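PDB 4GUZ: probable arylamine n-acetyl transferase from Mycobacterium abscessus, which probably transfers the acetyl group of acetyl-coenzyme A to the amino nitrogen of arylamine substrates. Local coordinates for residues Y98-R103 with H189-E194; Y157-G162 with D169-S174. All coordinates share one frame; numbering follows the deposited sequence.

Interaction 1 of 2, residues Y98-R103 with H189-E194; sequences YGIQGR and HTFVLE
Arg103 and Thr190 pair through their backbones where strands 96-104 and 185-196 run antiparallel at the middle of the large beta sheet of this N-acetyltransferase; the two short segments make an angle of 149°. Two hydrogen bonds close this antiparallel hydrogen-bonded pair: Arg103 N gives to Thr190 O at 2.8 Å, and Thr190 N gives to Arg103 O at 3.0 Å. Arg103 O also receives a CA-H...O contact from His189 CA.

Towards Leu193 the strands diverge, and a water bridges the gap. It accepts from Gln101 N at 3.1 Å and donates to the carbonyls of Val192 and Glu194, so three backbone polar atoms of the parting strands are satisfied by one molecule.

Apolar contacts line the face that carries Ile100 and Phe191. The CD1 end of Ile100 meets the Phe191 ring at CD2, 3.6 Å away. Its chi1 of 61° sets CG1 between the backbone N and the carbonyl carbon and sends CD1 to that ring, while CG2, opposite the carbonyl carbon, is turned to Val192 O and Leu193 CA. CE1 of Tyr98 packs on Leu193 CB, and the Tyr98 OH lies beside the Leu193 side chain, 3.7 Å from CD1, with its hydrogen bond going to Gln127 on strand 126-130.

Polar ends lead to other partners. His189 NE2 bonds Asp131 OD2, and the His189 ring meets that of His116; both partners belong to a probable Cys79-His116-Asp131 catalytic triad, as in other enzymes of the family, so His189 appears to be a second-shell neighbour of that site. Arg103 NH1 reaches Arg112 O, while the start of its chain crosses the Thr190 hydroxyl, with Arg103 CB 3.6 Å from Thr190 OG1.

Interaction 2 of 2, residues Y157-G162 with D169-S174; sequences YRLRRG and DGWTLS
Asp169 meets Arg161 at the turn end of the beta hairpin formed by strands 155-162 and 170-176. Its two oxygens take the arginine side-on in a salt bridge, OD1 from NE at 2.9 Å and OD2 from NH2 at 2.8 Å, each through its syn lone pair. The bonds are nearly straight and the planes 1° apart, fixing the rotation of both groups; Arg161 NH1 has a second salt bridge, to Asp146. Gly170 exchanges two backbone hydrogen bonds with Gly162.

Trp171 follows, and Arg161, CG opposite its backbone N (chi1 -169°), runs extended along the indole to Asp169. Arg161 CB makes a CH-pi contact over the five-membered ring, 3.9 Å from its centroid; CH2 at the indole rim lies 3.7 Å above the centre of the guanidinium plane, the two planes 30° apart. The CD1 corner of the indole touches Leu159 CG at 3.8 Å, and NE1 bonds Val145 O. Thr172 pairs with Arg160 through two backbone bonds, and a water links Thr172 OG1 to Arg160 O. Leu173 CD1 reaches Leu159 CD1 and Tyr157 CB, 4.1 Å from the latter. Ser174 closes the ladder with Arg158, its carbonyl oxygen at the Tyr157 ring edge, in plane.

Within the eight-stranded sheet, strand 147-152 flanks the hairpin beside 155-162 and strand 185-196 beside 170-176, while strand 142-143 touches Leu159 and Leu173 through Ile142.

Overall arrangement
Interactions 1 and 2 lie in one antiparallel sheet, their centres about 11 Å apart and on the same side of the chain's centre. Strands 96-104, 185-196, 170-176 and 155-162 are consecutive in it, so the second strand of interaction 1 adjoins the second of interaction 2. Backbone bonds join them, Phe191 N to Trp171 O and His189 O to Leu173 N, both 2.9 Å, and the Phe191 and Trp171 rings meet. Along the chain, the 157-162/169-174 hairpin is nested within the long loop closed by 98-103/189-194. The sheet thus runs continuously from the neighbourhood of the probable catalytic triad, where Leu173 of interaction 2 also touches Asp131, to the hairpin turn.

Interaction 1 of 2, residues Y98-R103 with H189-E194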
ATOM      1  N   TYR A  98       9.605  -9.510   8.905  1.00 18.91           N
ATOM      2  CA  TYR A  98       9.486 -10.387   7.760  1.00 17.82           C
ATOM      3  C   TYR A  98       8.349  -9.908   6.860  1.00 20.54           C
ATOM      4  O   TYR A  98       7.465  -9.153   7.284  1.00 20.15           O
ATOM      5  CB  TYR A  98       9.310 -11.860   8.191  1.00 18.40           C
ATOM      6  CG  TYR A  98       8.095 -12.179   9.031  1.00 18.88           C
ATOM      7  CD1 TYR A  98       6.958 -12.738   8.461  1.00 19.59           C
ATOM      8  CD2 TYR A  98       8.121 -12.032  10.416  1.00 20.00           C
ATOM      9  CE1 TYR A  98       5.853 -13.089   9.240  1.00 20.10           C
ATOM     10  CE2 TYR A  98       7.015 -12.362  11.203  1.00 20.32           C
ATOM     11  CZ  TYR A  98       5.888 -12.906  10.610  1.00 23.92           C
ATOM     12  OH  TYR A  98       4.789 -13.237  11.375  1.00 22.93           O
ATOM     13  N   GLY A  99       8.442 -10.314   5.612  1.00 15.89           N
ATOM     14  CA  GLY A  99       7.449 -10.031   4.599  1.00 15.61           C
ATOM     15  C   GLY A  99       6.405 -11.109   4.511  1.00 18.20           C
ATOM     16  O   GLY A  99       6.663 -12.286   4.809  1.00 16.64           O
ATOM     17  N   ILE A 100       5.192 -10.697   4.124  1.00 14.19           N
ATOM     18  CA  ILE A 100       4.078 -11.608   3.921  1.00 12.51           C
ATOM     19  C   ILE A 100       3.337 -11.200   2.634  1.00 15.60           C
ATOM     20  O   ILE A 100       3.622 -10.135   2.050  1.00 15.31           O
ATOM     21  CB  ILE A 100       3.119 -11.701   5.145  1.00 15.36           C
ATOM     22  CG1 ILE A 100       2.473 -10.331   5.462  1.00 14.61           C
ATOM     23  CG2 ILE A 100       3.776 -12.363   6.370  1.00 14.85           C
ATOM     24  CD1 ILE A 100       1.227 -10.441   6.322  1.00 17.46           C
ATOM     25  N   GLN A 101       2.400 -12.055   2.212  1.00 13.88           N
ATOM     26  CA  GLN A 101       1.521 -11.835   1.068  1.00 15.46           C
ATOM     27  C   GLN A 101       0.074 -12.032   1.475  1.00 19.02           C
ATOM     28  O   GLN A 101      -0.244 -12.987   2.180  1.00 17.73           O
ATOM     29  CB  GLN A 101       1.877 -12.765  -0.106  1.00 16.93           C
ATOM     30  CG  GLN A 101       3.148 -12.360  -0.813  1.00 25.88           C
ATOM     31  CD  GLN A 101       2.906 -11.497  -2.008  1.00 42.47           C
ATOM     32  OE1 GLN A 101       2.275 -10.446  -1.931  1.00 42.34           O
ATOM     33  NE2 GLN A 101       3.456 -11.903  -3.133  1.00 36.93           N
ATOM     34  N   GLY A 102      -0.793 -11.133   1.014  1.00 16.02           N
ATOM     35  CA  GLY A 102      -2.229 -11.237   1.254  1.00 15.15           C
ATOM     36  C   GLY A 102      -3.016 -11.417  -0.034  1.00 17.30           C
ATOM     37  O   GLY A 102      -2.527 -11.080  -1.113  1.00 16.95           O
ATOM     38  N   ARG A 103      -4.238 -11.962   0.079  1.00 14.97           N
ATOM     39  CA  ARG A 103      -5.184 -12.163  -1.035  1.00 13.51           C
ATOM     40  C   ARG A 103      -6.254 -11.074  -0.927  1.00 18.11           C
ATOM     41  O   ARG A 103      -7.030 -11.109   0.023  1.00 17.77           O
ATOM     42  CB  ARG A 103      -5.834 -13.555  -0.937  1.00 15.63           C
ATOM     43  CG  ARG A 103      -4.855 -14.711  -0.943  1.00 14.54           C
ATOM     44  CD  ARG A 103      -5.578 -16.018  -0.669  1.00 16.55           C
ATOM     45  NE  ARG A 103      -4.630 -17.126  -0.565  1.00 17.52           N
ATOM     46  CZ  ARG A 103      -4.117 -17.770  -1.606  1.00 25.42           C
ATOM     47  NH1 ARG A 103      -4.483 -17.446  -2.843  1.00 17.43           N
ATOM     48  NH2 ARG A 103      -3.265 -18.769  -1.420  1.00 19.80           N
ATOM     49  N   HIS A 189      -8.637  -8.109   2.762  1.00 15.49           N
ATOM     50  CA  HIS A 189      -7.734  -9.174   2.349  1.00 13.74           C
ATOM     51  C   HIS A 189      -7.648 -10.260   3.410  1.00 16.40           C
ATOM     52  O   HIS A 189      -8.047 -10.053   4.563  1.00 14.18           O
ATOM     53  CB  HIS A 189      -6.323  -8.598   2.055  1.00 14.24           C
ATOM     54  CG  HIS A 189      -5.682  -7.807   3.163  1.00 16.83           C
ATOM     55  ND1 HIS A 189      -5.235  -8.414   4.320  1.00 18.42           N
ATOM     56  CD2 HIS A 189      -5.317  -6.499   3.183  1.00 18.01           C
ATOM     57  CE1 HIS A 189      -4.705  -7.450   5.049  1.00 17.50           C
ATOM     58  NE2 HIS A 189      -4.698  -6.281   4.387  1.00 17.98           N
ATOM     59  N   THR A 190      -7.138 -11.420   3.008  1.00 13.99           N
ATOM     60  CA  THR A 190      -6.802 -12.520   3.915  1.00 13.84           C
ATOM     61  C   THR A 190      -5.297 -12.678   3.822  1.00 17.02           C
ATOM     62  O   THR A 190      -4.731 -12.400   2.771  1.00 17.69           O
ATOM     63  CB  THR A 190      -7.531 -13.842   3.607  1.00 18.84           C
ATOM     64  OG1 THR A 190      -7.110 -14.352   2.331  1.00 16.39           O
ATOM     65  CG2 THR A 190      -9.058 -13.729   3.702  1.00 15.78           C
ATOM     66  N   PHE A 191      -4.641 -13.091   4.887  1.00 12.61           N
ATOM     67  CA  PHE A 191      -3.193 -13.313   4.821  1.00 12.25           C
ATOM     68  C   PHE A 191      -2.806 -14.470   5.721  1.00 16.16           C
ATOM     69  O   PHE A 191      -3.541 -14.829   6.624  1.00 13.06           O
ATOM     70  CB  PHE A 191      -2.374 -12.048   5.172  1.00 13.41           C
ATOM     71  CG  PHE A 191      -2.624 -11.457   6.547  1.00 13.78           C
ATOM     72  CD1 PHE A 191      -3.622 -10.518   6.744  1.00 15.36           C
ATOM     73  CD2 PHE A 191      -1.831 -11.815   7.633  1.00 15.00           C
ATOM     74  CE1 PHE A 191      -3.875  -9.996   8.018  1.00 16.46           C
ATOM     75  CE2 PHE A 191      -2.071 -11.295   8.899  1.00 17.71           C
ATOM     76  CZ  PHE A 191      -3.078 -10.368   9.082  1.00 16.45           C
ATOM     77  N   VAL A 192      -1.632 -15.034   5.455  1.00 15.25           N
ATOM     78  CA  VAL A 192      -0.973 -16.087   6.233  1.00 14.70           C
ATOM     79  C   VAL A 192       0.419 -15.538   6.562  1.00 19.67           C
ATOM     80  O   VAL A 192       0.922 -14.675   5.839  1.00 18.22           O
ATOM     81  CB  VAL A 192      -0.938 -17.444   5.492  1.00 16.88           C
ATOM     82  CG1 VAL A 192      -2.356 -17.992   5.281  1.00 16.09           C
ATOM     83  CG2 VAL A 192      -0.175 -17.349   4.182  1.00 16.42           C
ATOM     84  N   LEU A 193       1.040 -16.035   7.633  1.00 18.91           N
ATOM     85  CA  LEU A 193       2.330 -15.517   8.059  1.00 18.50           C
ATOM     86  C   LEU A 193       3.518 -16.181   7.371  1.00 19.67           C
ATOM     87  O   LEU A 193       4.646 -15.887   7.760  1.00 18.27           O
ATOM     88  CB  LEU A 193       2.473 -15.652   9.568  1.00 18.93           C
ATOM     89  CG  LEU A 193       1.375 -14.961  10.415  1.00 23.33           C
ATOM     90  CD1 LEU A 193       1.642 -15.181  11.893  1.00 23.73           C
ATOM     91  CD2 LEU A 193       1.270 -13.454  10.084  1.00 22.52           C
ATOM     92  N   GLU A 194       3.297 -17.037   6.345  1.00 16.53           N
ATOM     93  CA  GLU A 194       4.424 -17.646   5.625  1.00 15.03           C
ATOM     94  C   GLU A 194       5.392 -16.551   5.152  1.00 19.00           C
ATOM     95  O   GLU A 194       4.958 -15.636   4.432  1.00 17.78           O
ATOM     96  CB  GLU A 194       3.932 -18.472   4.408  1.00 16.05           C
ATOM     97  CG  GLU A 194       5.018 -19.376   3.815  1.00 18.01           C
ATOM     98  CD  GLU A 194       5.595 -20.399   4.783  1.00 34.53           C
ATOM     99  OE1 GLU A 194       4.808 -21.066   5.497  1.00 21.95           O
ATOM    100  OE2 GLU A 194       6.840 -20.468   4.891  1.00 25.09           O
TER
HETATM  101  O   HOH W   1       2.421 -14.838   3.567  1.00 20.94           O

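Interaction 2 of 2, residues Y157-G162 with D169-S174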
ATOM      1  N   TYR A 157     -11.330  -1.033  11.637  1.00 16.41           N
ATOM      2  CA  TYR A 157     -10.934  -2.315  11.063  1.00 15.95           C
ATOM      3  C   TYR A 157     -11.307  -3.455  11.985  1.00 21.06           C
ATOM      4  O   TYR A 157     -11.447  -3.272  13.204  1.00 20.90           O
ATOM      5  CB  TYR A 157      -9.410  -2.334  10.793  1.00 16.89           C
ATOM      6  CG  TYR A 157      -8.992  -1.267   9.801  1.00 19.32           C
ATOM      7  CD1 TYR A 157      -9.308  -1.382   8.448  1.00 22.86           C
ATOM      8  CD2 TYR A 157      -8.290  -0.140  10.213  1.00 18.50           C
ATOM      9  CE1 TYR A 157      -8.995  -0.370   7.547  1.00 25.47           C
ATOM     10  CE2 TYR A 157      -7.968   0.880   9.318  1.00 18.63           C
ATOM     11  CZ  TYR A 157      -8.334   0.764   7.986  1.00 29.84           C
ATOM     12  OH  TYR A 157      -8.010   1.753   7.082  1.00 29.17           O
ATOM     13  N   ARG A 158     -11.453  -4.639  11.405  1.00 16.26           N
ATOM     14  CA  ARG A 158     -11.681  -5.857  12.162  1.00 14.69           C
ATOM     15  C   ARG A 158     -10.659  -6.875  11.721  1.00 20.20           C
ATOM     16  O   ARG A 158     -10.456  -7.070  10.526  1.00 20.09           O
ATOM     17  CB  ARG A 158     -13.086  -6.419  11.998  1.00 14.69           C
ATOM     18  CG  ARG A 158     -13.353  -7.542  13.017  1.00 18.13           C
ATOM     19  CD  ARG A 158     -14.376  -8.530  12.552  1.00 27.33           C
ATOM     20  NE  ARG A 158     -14.740  -9.446  13.635  1.00 33.60           N
ATOM     21  CZ  ARG A 158     -15.745 -10.310  13.566  1.00 53.13           C
ATOM     22  NH1 ARG A 158     -16.491 -10.385  12.469  1.00 39.11           N
ATOM     23  NH2 ARG A 158     -16.013 -11.107  14.594  1.00 40.18           N
ATOM     24  N   LEU A 159      -9.988  -7.485  12.681  1.00 18.34           N
ATOM     25  CA  LEU A 159      -8.997  -8.522  12.429  1.00 17.98           C
ATOM     26  C   LEU A 159      -9.563  -9.814  12.985  1.00 18.99           C
ATOM     27  O   LEU A 159     -10.051  -9.814  14.100  1.00 17.11           O
ATOM     28  CB  LEU A 159      -7.678  -8.127  13.113  1.00 17.93           C
ATOM     29  CG  LEU A 159      -6.443  -8.985  12.858  1.00 20.75           C
ATOM     30  CD1 LEU A 159      -5.989  -8.915  11.412  1.00 18.96           C
ATOM     31  CD2 LEU A 159      -5.298  -8.542  13.759  1.00 20.57           C
ATOM     32  N   ARG A 160      -9.554 -10.892  12.202  1.00 16.52           N
ATOM     33  CA  ARG A 160     -10.082 -12.172  12.664  1.00 15.22           C
ATOM     34  C   ARG A 160      -9.348 -13.335  12.035  1.00 19.17           C
ATOM     35  O   ARG A 160      -9.337 -13.473  10.809  1.00 16.74           O
ATOM     36  CB  ARG A 160     -11.580 -12.290  12.355  1.00 15.04           C
ATOM     37  CG  ARG A 160     -12.227 -13.445  13.081  1.00 19.10           C
ATOM     38  CD  ARG A 160     -13.726 -13.399  12.958  1.00 32.46           C
ATOM     39  NE  ARG A 160     -14.323 -14.507  13.701  1.00 53.79           N
ATOM     40  CZ  ARG A 160     -15.490 -15.064  13.404  1.00 79.90           C
ATOM     41  NH1 ARG A 160     -16.201 -14.621  12.373  1.00 72.70           N
ATOM     42  NH2 ARG A 160     -15.954 -16.075  14.129  1.00 70.61           N
ATOM     43  N   ARG A 161      -8.805 -14.196  12.899  1.00 16.85           N
ATOM     44  CA  ARG A 161      -8.086 -15.430  12.576  1.00 16.40           C
ATOM     45  C   ARG A 161      -9.087 -16.538  12.292  1.00 19.07           C
ATOM     46  O   ARG A 161     -10.119 -16.627  12.963  1.00 18.51           O
ATOM     47  CB  ARG A 161      -7.169 -15.845  13.752  1.00 14.24           C
ATOM     48  CG  ARG A 161      -6.186 -16.970  13.420  1.00 21.63           C
ATOM     49  CD  ARG A 161      -5.327 -17.321  14.617  1.00 21.21           C
ATOM     50  NE  ARG A 161      -4.257 -18.257  14.274  1.00 22.54           N
ATOM     51  CZ  ARG A 161      -3.202 -18.479  15.052  1.00 37.90           C
ATOM     52  NH1 ARG A 161      -3.052 -17.804  16.186  1.00 22.97           N
ATOM     53  NH2 ARG A 161      -2.268 -19.340  14.684  1.00 27.52           N
ATOM     54  N   GLY A 162      -8.757 -17.380  11.328  1.00 17.00           N
ATOM     55  CA  GLY A 162      -9.573 -18.532  10.971  1.00 16.58           C
ATOM     56  C   GLY A 162      -9.035 -19.307   9.792  1.00 19.18           C
ATOM     57  O   GLY A 162      -7.927 -19.058   9.315  1.00 17.39           O
ATOM     58  N   ASP A 169      -4.391 -21.486   7.953  1.00 16.65           N
ATOM     59  CA  ASP A 169      -4.542 -20.785   9.228  1.00 15.36           C
ATOM     60  C   ASP A 169      -4.100 -19.379   8.942  1.00 17.88           C
ATOM     61  O   ASP A 169      -2.930 -19.150   8.647  1.00 19.20           O
ATOM     62  CB  ASP A 169      -3.718 -21.458  10.360  1.00 17.67           C
ATOM     63  CG  ASP A 169      -3.627 -20.653  11.642  1.00 24.41           C
ATOM     64  OD1 ASP A 169      -4.527 -19.823  11.893  1.00 24.41           O
ATOM     65  OD2 ASP A 169      -2.646 -20.833  12.384  1.00 31.78           O
ATOM     66  N   GLY A 170      -5.045 -18.451   8.934  1.00 13.97           N
ATOM     67  CA  GLY A 170      -4.707 -17.083   8.574  1.00 13.37           C
ATOM     68  C   GLY A 170      -5.630 -16.068   9.208  1.00 17.67           C
ATOM     69  O   GLY A 170      -6.431 -16.414  10.080  1.00 16.50           O
ATOM     70  N   TRP A 171      -5.523 -14.816   8.749  1.00 15.93           N
ATOM     71  CA  TRP A 171      -6.344 -13.715   9.251  1.00 16.41           C
ATOM     72  C   TRP A 171      -7.079 -13.018   8.132  1.00 18.46           C
ATOM     73  O   TRP A 171      -6.531 -12.877   7.037  1.00 16.88           O
ATOM     74  CB  TRP A 171      -5.467 -12.652   9.961  1.00 15.44           C
ATOM     75  CG  TRP A 171      -4.927 -13.048  11.301  1.00 16.14           C
ATOM     76  CD1 TRP A 171      -5.367 -12.618  12.523  1.00 19.46           C
ATOM     77  CD2 TRP A 171      -3.863 -13.973  11.559  1.00 16.07           C
ATOM     78  NE1 TRP A 171      -4.660 -13.244  13.528  1.00 18.82           N
ATOM     79  CE2 TRP A 171      -3.738 -14.089  12.966  1.00 20.00           C
ATOM     80  CE3 TRP A 171      -2.996 -14.719  10.738  1.00 17.75           C
ATOM     81  CZ2 TRP A 171      -2.790 -14.921  13.566  1.00 19.75           C
ATOM     82  CZ3 TRP A 171      -2.106 -15.598  11.329  1.00 19.66           C
ATOM     83  CH2 TRP A 171      -1.982 -15.668  12.729  1.00 20.57           C
ATOM     84  N   THR A 172      -8.242 -12.435   8.459  1.00 15.87           N
ATOM     85  CA  THR A 172      -8.953 -11.562   7.545  1.00 15.80           C
ATOM     86  C   THR A 172      -8.897 -10.185   8.140  1.00 17.55           C
ATOM     87  O   THR A 172      -9.277 -10.012   9.299  1.00 16.12           O
ATOM     88  CB  THR A 172     -10.421 -12.009   7.291  1.00 17.36           C
ATOM     89  OG1 THR A 172     -10.447 -13.347   6.824  1.00 16.53           O
ATOM     90  CG2 THR A 172     -11.188 -11.076   6.311  1.00 13.34           C
ATOM     91  N   LEU A 173      -8.458  -9.200   7.350  1.00 14.22           N
ATOM     92  CA  LEU A 173      -8.552  -7.808   7.754  1.00 14.00           C
ATOM     93  C   LEU A 173      -9.761  -7.246   7.034  1.00 16.55           C
ATOM     94  O   LEU A 173      -9.824  -7.356   5.805  1.00 14.73           O
ATOM     95  CB  LEU A 173      -7.291  -6.989   7.456  1.00 14.30           C
ATOM     96  CG  LEU A 173      -7.359  -5.535   7.909  1.00 18.24           C
ATOM     97  CD1 LEU A 173      -7.107  -5.422   9.426  1.00 18.75           C
ATOM     98  CD2 LEU A 173      -6.352  -4.668   7.151  1.00 20.37           C
ATOM     99  N   SER A 174     -10.740  -6.699   7.784  1.00 12.99           N
ATOM    100  CA  SER A 174     -11.971  -6.135   7.199  1.00 12.13           C
ATOM    101  C   SER A 174     -12.071  -4.647   7.483  1.00 19.49           C
ATOM    102  O   SER A 174     -11.511  -4.160   8.475  1.00 17.90           O
ATOM    103  CB  SER A 174     -13.224  -6.824   7.751  1.00 12.58           C
ATOM    104  OG  SER A 174     -13.245  -8.225   7.508  1.00 18.03           O
TER
HETATM  105  O   HOH W   2     -10.992 -14.838   9.115  1.00 19.31           O